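Local coordinates for phage terminase large subunit (PDB 7KS4), which probably acts as the ATP-driven motor that pumps viral DNA into empty capsids and as the endonuclease that cuts it, this chain being its N-terminal ATPase domain, at residues K36-R44 and D176-P185; L143-L153 and V163-V174. All coordinates share one frame; numbering follows the deposited sequence.

Contact 1: K36-R44 and D176-P185; sequences KRRVACLGR and DGWALIISTP. With SO4 (sulfate ion), chain H.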
loop_
_atom_site.group_PDB
_atom_site.type_symbol
_atom_site.label_atom_id
_atom_site.label_comp_id
_atom_site.label_asym_id
_atom_site.label_seq_id
_atom_site.Cartn_x
_atom_site.Cartn_y
_atom_site.Cartn_z
ATOM N N LYS A 36 -5.257 7.805 8.781
ATOM C CA LYS A 36 -4.088 8.325 8.084
ATOM C C LYS A 36 -2.906 7.369 8.145
ATOM O O LYS A 36 -1.985 7.500 7.334
ATOM C CB LYS A 36 -3.699 9.688 8.660
ATOM C CG LYS A 36 -4.795 10.726 8.501
ATOM C CD LYS A 36 -4.332 11.922 7.687
ATOM C CE LYS A 36 -5.499 12.829 7.315
ATOM N NZ LYS A 36 -6.293 13.255 8.503
ATOM N N ARG A 37 -2.920 6.408 9.071
ATOM C CA ARG A 37 -1.898 5.370 9.168
ATOM C C ARG A 37 -2.632 4.034 9.177
ATOM O O ARG A 37 -3.181 3.629 10.206
ATOM C CB ARG A 37 -1.037 5.528 10.417
ATOM C CG ARG A 37 -0.377 6.896 10.548
ATOM C CD ARG A 37 0.775 7.080 9.564
ATOM N NE ARG A 37 1.366 8.409 9.717
ATOM C CZ ARG A 37 1.070 9.468 8.965
ATOM N NH1 ARG A 37 0.183 9.378 7.984
ATOM N NH2 ARG A 37 1.666 10.637 9.204
ATOM N N ARG A 38 -2.644 3.370 8.032
ATOM C CA ARG A 38 -3.217 2.039 7.896
ATOM C C ARG A 38 -2.079 1.032 7.830
ATOM O O ARG A 38 -1.192 1.148 6.973
ATOM C CB ARG A 38 -4.090 1.958 6.647
ATOM C CG ARG A 38 -5.386 2.748 6.755
ATOM C CD ARG A 38 -6.145 2.757 5.429
ATOM N NE ARG A 38 -5.496 3.582 4.413
ATOM C CZ ARG A 38 -5.907 3.677 3.148
ATOM N NH1 ARG A 38 -6.958 2.981 2.724
ATOM N NH2 ARG A 38 -5.258 4.459 2.298
ATOM N N VAL A 39 -2.114 0.042 8.718
ATOM C CA VAL A 39 -1.055 -0.945 8.859
ATOM C C VAL A 39 -1.697 -2.309 8.631
ATOM O O VAL A 39 -2.558 -2.732 9.414
ATOM C CB VAL A 39 -0.382 -0.876 10.237
ATOM C CG1 VAL A 39 0.855 -1.768 10.280
ATOM C CG2 VAL A 39 -0.010 0.559 10.592
ATOM N N ALA A 40 -1.282 -3.004 7.574
ATOM C CA ALA A 40 -1.848 -4.307 7.233
ATOM C C ALA A 40 -0.769 -5.369 7.376
ATOM O O ALA A 40 0.207 -5.386 6.617
ATOM C CB ALA A 40 -2.430 -4.309 5.820
ATOM N N CYS A 41 -0.950 -6.260 8.349
ATOM C CA CYS A 41 -0.070 -7.405 8.543
ATOM C C CYS A 41 -0.819 -8.616 8.001
ATOM O O CYS A 41 -1.689 -9.169 8.677
ATOM C CB CYS A 41 0.291 -7.572 10.011
ATOM S SG CYS A 41 1.268 -9.053 10.341
ATOM N N LEU A 42 -0.487 -9.012 6.774
ATOM C CA LEU A 42 -1.227 -10.042 6.056
ATOM C C LEU A 42 -0.246 -11.036 5.448
ATOM O O LEU A 42 0.862 -10.676 5.044
ATOM C CB LEU A 42 -2.135 -9.442 4.946
ATOM C CG LEU A 42 -2.965 -8.185 5.255
ATOM C CD1 LEU A 42 -3.751 -7.737 4.029
ATOM C CD2 LEU A 42 -3.926 -8.405 6.417
ATOM N N GLY A 43 -0.652 -12.300 5.410
ATOM C CA GLY A 43 0.172 -13.319 4.796
ATOM C C GLY A 43 0.224 -13.171 3.289
ATOM O O GLY A 43 -0.494 -12.377 2.680
ATOM N N ARG A 44 1.103 -13.959 2.674
ATOM C CA ARG A 44 1.172 -13.998 1.220
ATOM C C ARG A 44 -0.186 -14.347 0.629
ATOM O O ARG A 44 -0.974 -15.084 1.226
ATOM C CB ARG A 44 2.197 -15.028 0.758
ATOM C CG ARG A 44 3.595 -14.746 1.226
ATOM C CD ARG A 44 4.548 -15.789 0.692
ATOM N NE ARG A 44 5.930 -15.493 1.052
ATOM C CZ ARG A 44 6.972 -16.226 0.680
ATOM N NH1 ARG A 44 6.794 -17.309 -0.070
ATOM N NH2 ARG A 44 8.193 -15.877 1.059
ATOM N N ASP A 176 -0.322 16.603 5.662
ATOM C CA ASP A 176 -1.194 15.684 6.382
ATOM C C ASP A 176 -1.567 14.506 5.486
ATOM O O ASP A 176 -2.733 14.121 5.363
ATOM C CB ASP A 176 -2.439 16.404 6.897
ATOM C CG ASP A 176 -3.142 15.632 7.995
ATOM O OD1 ASP A 176 -4.390 15.662 8.038
ATOM O OD2 ASP A 176 -2.444 15.000 8.817
ATOM N N GLY A 177 -0.551 13.947 4.832
ATOM C CA GLY A 177 -0.766 12.825 3.941
ATOM C C GLY A 177 -0.926 11.517 4.689
ATOM O O GLY A 177 -0.630 11.405 5.883
ATOM N N TRP A 178 -1.407 10.510 3.968
ATOM C CA TRP A 178 -1.683 9.216 4.564
ATOM C C TRP A 178 -0.650 8.190 4.130
ATOM O O TRP A 178 0.048 8.347 3.127
ATOM C CB TRP A 178 -3.095 8.721 4.228
ATOM C CG TRP A 178 -3.477 8.561 2.766
ATOM C CD1 TRP A 178 -4.271 9.406 2.036
ATOM C CD2 TRP A 178 -3.141 7.474 1.889
ATOM N NE1 TRP A 178 -4.445 8.916 0.767
ATOM C CE2 TRP A 178 -3.763 7.732 0.647
ATOM C CE3 TRP A 178 -2.372 6.310 2.028
ATOM C CZ2 TRP A 178 -3.620 6.888 -0.447
ATOM C CZ3 TRP A 178 -2.240 5.470 0.946
ATOM C CH2 TRP A 178 -2.868 5.757 -0.279
ATOM N N ALA A 179 -0.547 7.139 4.937
ATOM C CA ALA A 179 0.391 6.060 4.701
ATOM C C ALA A 179 -0.370 4.757 4.787
ATOM O O ALA A 179 -1.174 4.569 5.708
ATOM C CB ALA A 179 1.533 6.062 5.718
ATOM N N LEU A 180 -0.124 3.881 3.822
ATOM C CA LEU A 180 -0.563 2.493 3.855
ATOM C C LEU A 180 0.683 1.625 4.005
ATOM O O LEU A 180 1.504 1.544 3.088
ATOM C CB LEU A 180 -1.347 2.149 2.594
ATOM C CG LEU A 180 -1.807 0.706 2.443
ATOM C CD1 LEU A 180 -2.682 0.260 3.611
ATOM C CD2 LEU A 180 -2.543 0.574 1.111
ATOM N N ILE A 181 0.816 0.985 5.162
ATOM C CA ILE A 181 2.026 0.278 5.570
ATOM C C ILE A 181 1.674 -1.198 5.609
ATOM O O ILE A 181 0.941 -1.642 6.498
ATOM C CB ILE A 181 2.527 0.779 6.929
ATOM C CG1 ILE A 181 2.751 2.296 6.856
ATOM C CG2 ILE A 181 3.803 0.051 7.355
ATOM C CD1 ILE A 181 3.014 2.945 8.206
ATOM N N ILE A 182 2.205 -1.959 4.663
ATOM C CA ILE A 182 1.765 -3.327 4.418
ATOM C C ILE A 182 2.981 -4.241 4.423
ATOM O O ILE A 182 4.036 -3.895 3.886
ATOM C CB ILE A 182 0.984 -3.451 3.087
ATOM C CG1 ILE A 182 1.858 -3.058 1.896
ATOM C CG2 ILE A 182 -0.242 -2.568 3.132
ATOM C CD1 ILE A 182 1.147 -3.106 0.546
ATOM N N SER A 183 2.834 -5.412 5.038
ATOM C CA SER A 183 3.960 -6.337 5.090
ATOM C C SER A 183 3.516 -7.694 5.607
ATOM O O SER A 183 2.535 -7.803 6.346
ATOM C CB SER A 183 5.075 -5.800 6.000
ATOM O OG SER A 183 6.288 -6.514 5.815
ATOM N N THR A 184 4.254 -8.722 5.218
ATOM C CA THR A 184 4.293 -9.891 6.078
ATOM C C THR A 184 5.226 -9.589 7.247
ATOM O O THR A 184 6.194 -8.844 7.081
ATOM C CB THR A 184 4.793 -11.119 5.322
ATOM O OG1 THR A 184 6.139 -10.889 4.895
ATOM C CG2 THR A 184 3.915 -11.395 4.106
ATOM N N PRO A 185 4.942 -10.103 8.440
ATOM C CA PRO A 185 5.710 -9.675 9.615
ATOM C C PRO A 185 7.112 -10.268 9.638
ATOM O O PRO A 185 7.370 -11.347 9.097
ATOM C CB PRO A 185 4.870 -10.183 10.793
ATOM C CG PRO A 185 4.109 -11.339 10.241
ATOM C CD PRO A 185 3.828 -10.993 8.804
HETATM S S SO4 H . 6.217 -19.611 -2.703
HETATM O O1 SO4 H . 6.393 -20.988 -3.160
HETATM O O2 SO4 H . 5.532 -18.839 -3.734
HETATM O O3 SO4 H . 7.531 -19.025 -2.444
HETATM O O4 SO4 H . 5.416 -19.580 -1.481
HETATM O O HOH W 1 0.219 12.826 7.995
HETATM O O HOH W 2 -3.823 5.512 5.380
#
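Arg37 and Arg38 reach from opposite faces of the sheet to the start of the neighbouring parallel strand, Arg38 onto Trp178 and Arg37 onto Gly177 O. Arg38 brings NH2 over one face of the indole, 3.4 Å from Trp178 CE3, with the guanidinium nearly upright on the ring (planes 80° apart): a cation-pi contact made by an edge of the cation. The same guanidinium is held by Ile30 O and by salt bridges to Glu55 and a sulfate, probably from the crystallisation liquor, while Glu59 takes the indole N-H. Arg37 bends at chi2 (-73°) and returns to the backbone. Its NH1 donates to Gly177 O at 3.0 Å, on a lone pair and in the guanidinium plane, and also reaches Lys36 O from above the carbonyl plane. Lys36 O thus accepts twice, since Ala179 N approaches from its opposite face at 2.8 Å. A salt bridge from Lys36 NZ to Asp176 OD1 (3.1 Å), weak as a hydrogen bond, flanks this end. Cys41, its SG anti to the backbone N (chi1 175°), rests on the Pro185 ring, 3.6 Å from CD. Strand 37-42 runs into the P-loop, where Gly43 and Arg44 belong to the ADP pocket, and Thr184 N is hydrogen-bonded to OE2 of Glu155, the predicted catalytic residue. Long cationic side chains thus hold one end of the pair, and smaller, largely apolar ones line the buried strands leading to the nucleotide site.

Contact 2: L143-L153 and V163-V174; sequences LRGATLDFVIL and VWSEAIEPTLSV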
loop_
_atom_site.group_PDB
_atom_site.type_symbol
_atom_site.label_atom_id
_atom_site.label_comp_id
_atom_site.label_asym_id
_atom_site.label_seq_id
_atom_site.Cartn_x
_atom_site.Cartn_y
_atom_site.Cartn_z
ATOM N N LEU A 143 16.260 8.864 -2.137
ATOM C CA LEU A 143 15.200 9.342 -1.249
ATOM C C LEU A 143 15.522 10.793 -0.901
ATOM O O LEU A 143 16.150 11.090 0.117
ATOM C CB LEU A 143 15.085 8.460 -0.010
ATOM C CG LEU A 143 14.697 7.002 -0.272
ATOM C CD1 LEU A 143 14.669 6.222 1.026
ATOM C CD2 LEU A 143 13.352 6.903 -0.981
ATOM N N ARG A 144 15.102 11.699 -1.779
ATOM C CA ARG A 144 15.223 13.133 -1.565
ATOM C C ARG A 144 13.910 13.774 -1.992
ATOM O O ARG A 144 13.231 13.278 -2.895
ATOM C CB ARG A 144 16.412 13.728 -2.344
ATOM C CG ARG A 144 17.655 12.840 -2.333
ATOM C CD ARG A 144 18.940 13.590 -2.687
ATOM N NE ARG A 144 18.923 14.153 -4.038
ATOM C CZ ARG A 144 18.998 15.450 -4.334
ATOM N NH1 ARG A 144 19.106 16.365 -3.383
ATOM N NH2 ARG A 144 18.976 15.835 -5.603
ATOM N N GLY A 145 13.548 14.867 -1.331
ATOM C CA GLY A 145 12.189 15.365 -1.436
ATOM C C GLY A 145 11.351 14.496 -0.520
ATOM O O GLY A 145 11.928 13.778 0.296
ATOM N N ALA A 146 10.022 14.535 -0.606
ATOM C CA ALA A 146 9.254 15.450 -1.441
ATOM C C ALA A 146 7.878 15.550 -0.790
ATOM O O ALA A 146 7.501 14.667 -0.024
ATOM C CB ALA A 146 9.150 14.948 -2.873
ATOM N N THR A 147 7.121 16.604 -1.081
ATOM C CA THR A 147 5.835 16.822 -0.419
ATOM C C THR A 147 4.839 15.782 -0.908
ATOM O O THR A 147 4.242 15.932 -1.979
ATOM C CB THR A 147 5.313 18.230 -0.684
ATOM O OG1 THR A 147 5.453 18.544 -2.074
ATOM C CG2 THR A 147 6.061 19.248 0.164
ATOM N N LEU A 148 4.636 14.743 -0.101
ATOM C CA LEU A 148 3.783 13.615 -0.450
ATOM C C LEU A 148 2.397 13.764 0.158
ATOM O O LEU A 148 2.251 14.110 1.333
ATOM C CB LEU A 148 4.397 12.301 0.033
ATOM C CG LEU A 148 5.676 11.845 -0.663
ATOM C CD1 LEU A 148 6.143 10.545 -0.061
ATOM C CD2 LEU A 148 5.476 11.685 -2.163
ATOM N N ASP A 149 1.383 13.480 -0.648
ATOM C CA ASP A 149 0.034 13.331 -0.137
ATOM C C ASP A 149 -0.261 11.909 0.311
ATOM O O ASP A 149 -1.177 11.702 1.116
ATOM C CB ASP A 149 -0.968 13.756 -1.204
ATOM C CG ASP A 149 -0.718 15.157 -1.677
ATOM O OD1 ASP A 149 -1.018 16.081 -0.896
ATOM O OD2 ASP A 149 -0.180 15.332 -2.793
ATOM N N PHE A 150 0.480 10.928 -0.194
ATOM C CA PHE A 150 0.262 9.552 0.225
ATOM C C PHE A 150 1.523 8.750 -0.041
ATOM O O PHE A 150 2.336 9.098 -0.901
ATOM C CB PHE A 150 -0.946 8.923 -0.485
ATOM C CG PHE A 150 -0.770 8.748 -1.977
ATOM C CD1 PHE A 150 -0.435 7.505 -2.507
ATOM C CD2 PHE A 150 -0.967 9.809 -2.848
ATOM C CE1 PHE A 150 -0.284 7.323 -3.878
ATOM C CE2 PHE A 150 -0.826 9.631 -4.235
ATOM C CZ PHE A 150 -0.482 8.385 -4.743
ATOM N N VAL A 151 1.671 7.659 0.704
ATOM C CA VAL A 151 2.809 6.769 0.522
ATOM C C VAL A 151 2.359 5.354 0.827
ATOM O O VAL A 151 1.531 5.128 1.714
ATOM C CB VAL A 151 4.009 7.172 1.406
ATOM C CG1 VAL A 151 3.651 7.068 2.884
ATOM C CG2 VAL A 151 5.211 6.311 1.086
ATOM N N ILE A 152 2.893 4.406 0.063
ATOM C CA ILE A 152 2.701 2.983 0.305
ATOM C C ILE A 152 4.057 2.382 0.622
ATOM O O ILE A 152 5.012 2.558 -0.146
ATOM C CB ILE A 152 2.068 2.285 -0.913
ATOM C CG1 ILE A 152 0.706 2.904 -1.222
ATOM C CG2 ILE A 152 1.953 0.779 -0.660
ATOM C CD1 ILE A 152 0.303 2.796 -2.693
ATOM N N LEU A 153 4.145 1.681 1.753
ATOM C CA LEU A 153 5.333 0.916 2.112
ATOM C C LEU A 153 4.992 -0.551 1.911
ATOM O O LEU A 153 4.131 -1.093 2.612
ATOM C CB LEU A 153 5.779 1.176 3.551
ATOM C CG LEU A 153 6.629 2.423 3.787
ATOM C CD1 LEU A 153 5.813 3.678 3.599
ATOM C CD2 LEU A 153 7.251 2.389 5.179
ATOM N N VAL A 163 14.291 4.709 7.337
ATOM C CA VAL A 163 13.664 5.175 6.104
ATOM C C VAL A 163 12.330 5.839 6.419
ATOM O O VAL A 163 12.025 6.926 5.914
ATOM C CB VAL A 163 13.511 4.012 5.104
ATOM C CG1 VAL A 163 12.850 4.487 3.815
ATOM C CG2 VAL A 163 14.876 3.396 4.789
ATOM N N TRP A 164 11.529 5.218 7.287
ATOM C CA TRP A 164 10.266 5.830 7.684
ATOM C C TRP A 164 10.503 7.111 8.480
ATOM O O TRP A 164 10.042 8.192 8.097
ATOM C CB TRP A 164 9.426 4.841 8.502
ATOM C CG TRP A 164 8.261 5.522 9.146
ATOM C CD1 TRP A 164 8.181 5.960 10.434
ATOM C CD2 TRP A 164 7.025 5.888 8.520
ATOM N NE1 TRP A 164 6.971 6.564 10.654
ATOM C CE2 TRP A 164 6.241 6.533 9.494
ATOM C CE3 TRP A 164 6.505 5.734 7.229
ATOM C CZ2 TRP A 164 4.967 7.018 9.223
ATOM C CZ3 TRP A 164 5.244 6.214 6.963
ATOM C CH2 TRP A 164 4.483 6.848 7.954
ATOM N N SER A 165 11.235 7.008 9.597
ATOM C CA SER A 165 11.297 8.124 10.540
ATOM C C SER A 165 11.922 9.359 9.908
ATOM O O SER A 165 11.495 10.488 10.176
ATOM C CB SER A 165 12.081 7.718 11.792
ATOM O OG SER A 165 13.427 7.421 11.476
ATOM N N GLU A 166 12.942 9.172 9.076
ATOM C CA GLU A 166 13.724 10.288 8.567
ATOM C C GLU A 166 13.335 10.708 7.155
ATOM O O GLU A 166 13.329 11.905 6.853
ATOM C CB GLU A 166 15.213 9.929 8.610
ATOM C CG GLU A 166 15.717 9.604 10.023
ATOM C CD GLU A 166 17.155 9.117 10.046
ATOM O OE1 GLU A 166 17.785 9.056 8.969
ATOM O OE2 GLU A 166 17.659 8.798 11.146
ATOM N N ALA A 167 12.989 9.762 6.283
ATOM C CA ALA A 167 12.834 10.062 4.865
ATOM C C ALA A 167 11.391 10.088 4.380
ATOM O O ALA A 167 11.145 10.606 3.285
ATOM C CB ALA A 167 13.620 9.047 4.024
ATOM N N ILE A 168 10.435 9.552 5.145
ATOM C CA ILE A 168 9.052 9.467 4.676
ATOM C C ILE A 168 8.128 10.265 5.588
ATOM O O ILE A 168 7.444 11.187 5.133
ATOM C CB ILE A 168 8.607 7.998 4.571
ATOM C CG1 ILE A 168 9.462 7.281 3.530
ATOM C CG2 ILE A 168 7.130 7.890 4.190
ATOM C CD1 ILE A 168 9.545 5.807 3.756
ATOM N N GLU A 169 8.114 9.939 6.879
ATOM C CA GLU A 169 7.156 10.572 7.782
ATOM C C GLU A 169 7.227 12.095 7.785
ATOM O O GLU A 169 6.160 12.730 7.818
ATOM C CB GLU A 169 7.352 10.028 9.201
ATOM C CG GLU A 169 6.255 10.433 10.192
ATOM C CD GLU A 169 6.474 11.820 10.790
ATOM O OE1 GLU A 169 7.630 12.299 10.783
ATOM O OE2 GLU A 169 5.490 12.433 11.260
ATOM N N PRO A 170 8.401 12.737 7.776
ATOM C CA PRO A 170 8.405 14.209 7.841
ATOM C C PRO A 170 7.666 14.861 6.689
ATOM O O PRO A 170 6.891 15.797 6.911
ATOM C CB PRO A 170 9.903 14.558 7.836
ATOM C CG PRO A 170 10.595 13.303 8.305
ATOM C CD PRO A 170 9.765 12.181 7.765
ATOM N N THR A 171 7.878 14.384 5.461
ATOM C CA THR A 171 7.217 14.980 4.304
ATOM C C THR A 171 5.709 14.763 4.355
ATOM O O THR A 171 4.936 15.659 4.002
ATOM C CB THR A 171 7.793 14.397 3.014
ATOM O OG1 THR A 171 7.412 13.022 2.898
ATOM C CG2 THR A 171 9.313 14.503 3.002
ATOM N N LEU A 172 5.274 13.577 4.782
ATOM C CA LEU A 172 3.846 13.300 4.896
ATOM C C LEU A 172 3.160 14.281 5.832
ATOM O O LEU A 172 2.114 14.844 5.499
ATOM C CB LEU A 172 3.623 11.885 5.413
ATOM C CG LEU A 172 3.400 10.713 4.477
ATOM C CD1 LEU A 172 2.937 9.573 5.369
ATOM C CD2 LEU A 172 2.394 10.994 3.371
ATOM N N SER A 173 3.713 14.467 7.032
ATOM C CA SER A 173 3.058 15.310 8.025
ATOM C C SER A 173 2.818 16.720 7.500
ATOM O O SER A 173 1.901 17.406 7.966
ATOM C CB SER A 173 3.896 15.352 9.299
ATOM O OG SER A 173 4.218 14.039 9.718
ATOM N N VAL A 174 3.622 17.162 6.531
ATOM C CA VAL A 174 3.456 18.495 5.954
ATOM C C VAL A 174 2.049 18.664 5.396
ATOM O O VAL A 174 1.278 19.519 5.850
ATOM C CB VAL A 174 4.512 18.737 4.863
ATOM C CG1 VAL A 174 4.255 20.050 4.133
ATOM C CG2 VAL A 174 5.880 18.736 5.474
#
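Val151 presses CG1 between two side chains of helix 161-175, 3.6 Å from Leu172 CD1 and 3.8 Å from Ile168 CG2. A chi1 of 63° sets that methyl between its own backbone N and carbonyl carbon, and the branched valine meets both neighbours at about right angles. Leu172 spreads its two methyls over different targets: while CD1 takes Val151, CD2 lies 3.7 Å from Leu148 O, against the backbone that enters the strand. Its chi1 of -94°, well off the usual staggered value, accompanies this division. Nearer the helix start, Leu153 crosses Trp164 at about a right angle, CD2 standing 4.0 Å from CE3; the Trp164 indole also meets the ring of Trp190, nearly parallel to it, and that of Phe194 edge-to-face. The loop before the strand adds Leu143, whose CD1 meets Val163 CG1 at 3.8 Å. Thr171 is the polar member: its OG1 turns back to Ile168 O (2.9 Å), on a lone pair in the carbonyl plane, while CB and CG2 pack on the loop, CB only 3.1 Å from Ala146 O. Helix and strand run nearly antiparallel (153°), as parts of the beta-alpha-beta unit completed by strand 178-183. Branched aliphatics suit this interface because they interlock without needing polar partners; the predicted Walker B strand is thus joined to its helix by apolar contacts and shape, while the Thr171 hydroxyl is satisfied inside the helix.

How the contacts relate
Strand 178-183 joins the two contacts: it pairs with strand 37-42 in contact 1 and with strand 150-153 of contact 2 on its other edge, where Ile182 N lies 2.9 Å from Leu153 O, a probable hydrogen bond. Helix 161-175 leads directly into it, and Gly177 N lies 2.9 Å from Leu172 O, probably bonded too. Trp178 also packs on Phe150, CE2 to CB 3.3 Å. The contact centres are about 14 Å apart. In contact 1 the side chain of Arg44 is about 5 Å from ADP, and that of Thr184 about 3 Å from the Glu155 side chain. In contact 2 the side chain of Leu153 is about 11 Å from the magnesium ion and about 12 Å from ADP.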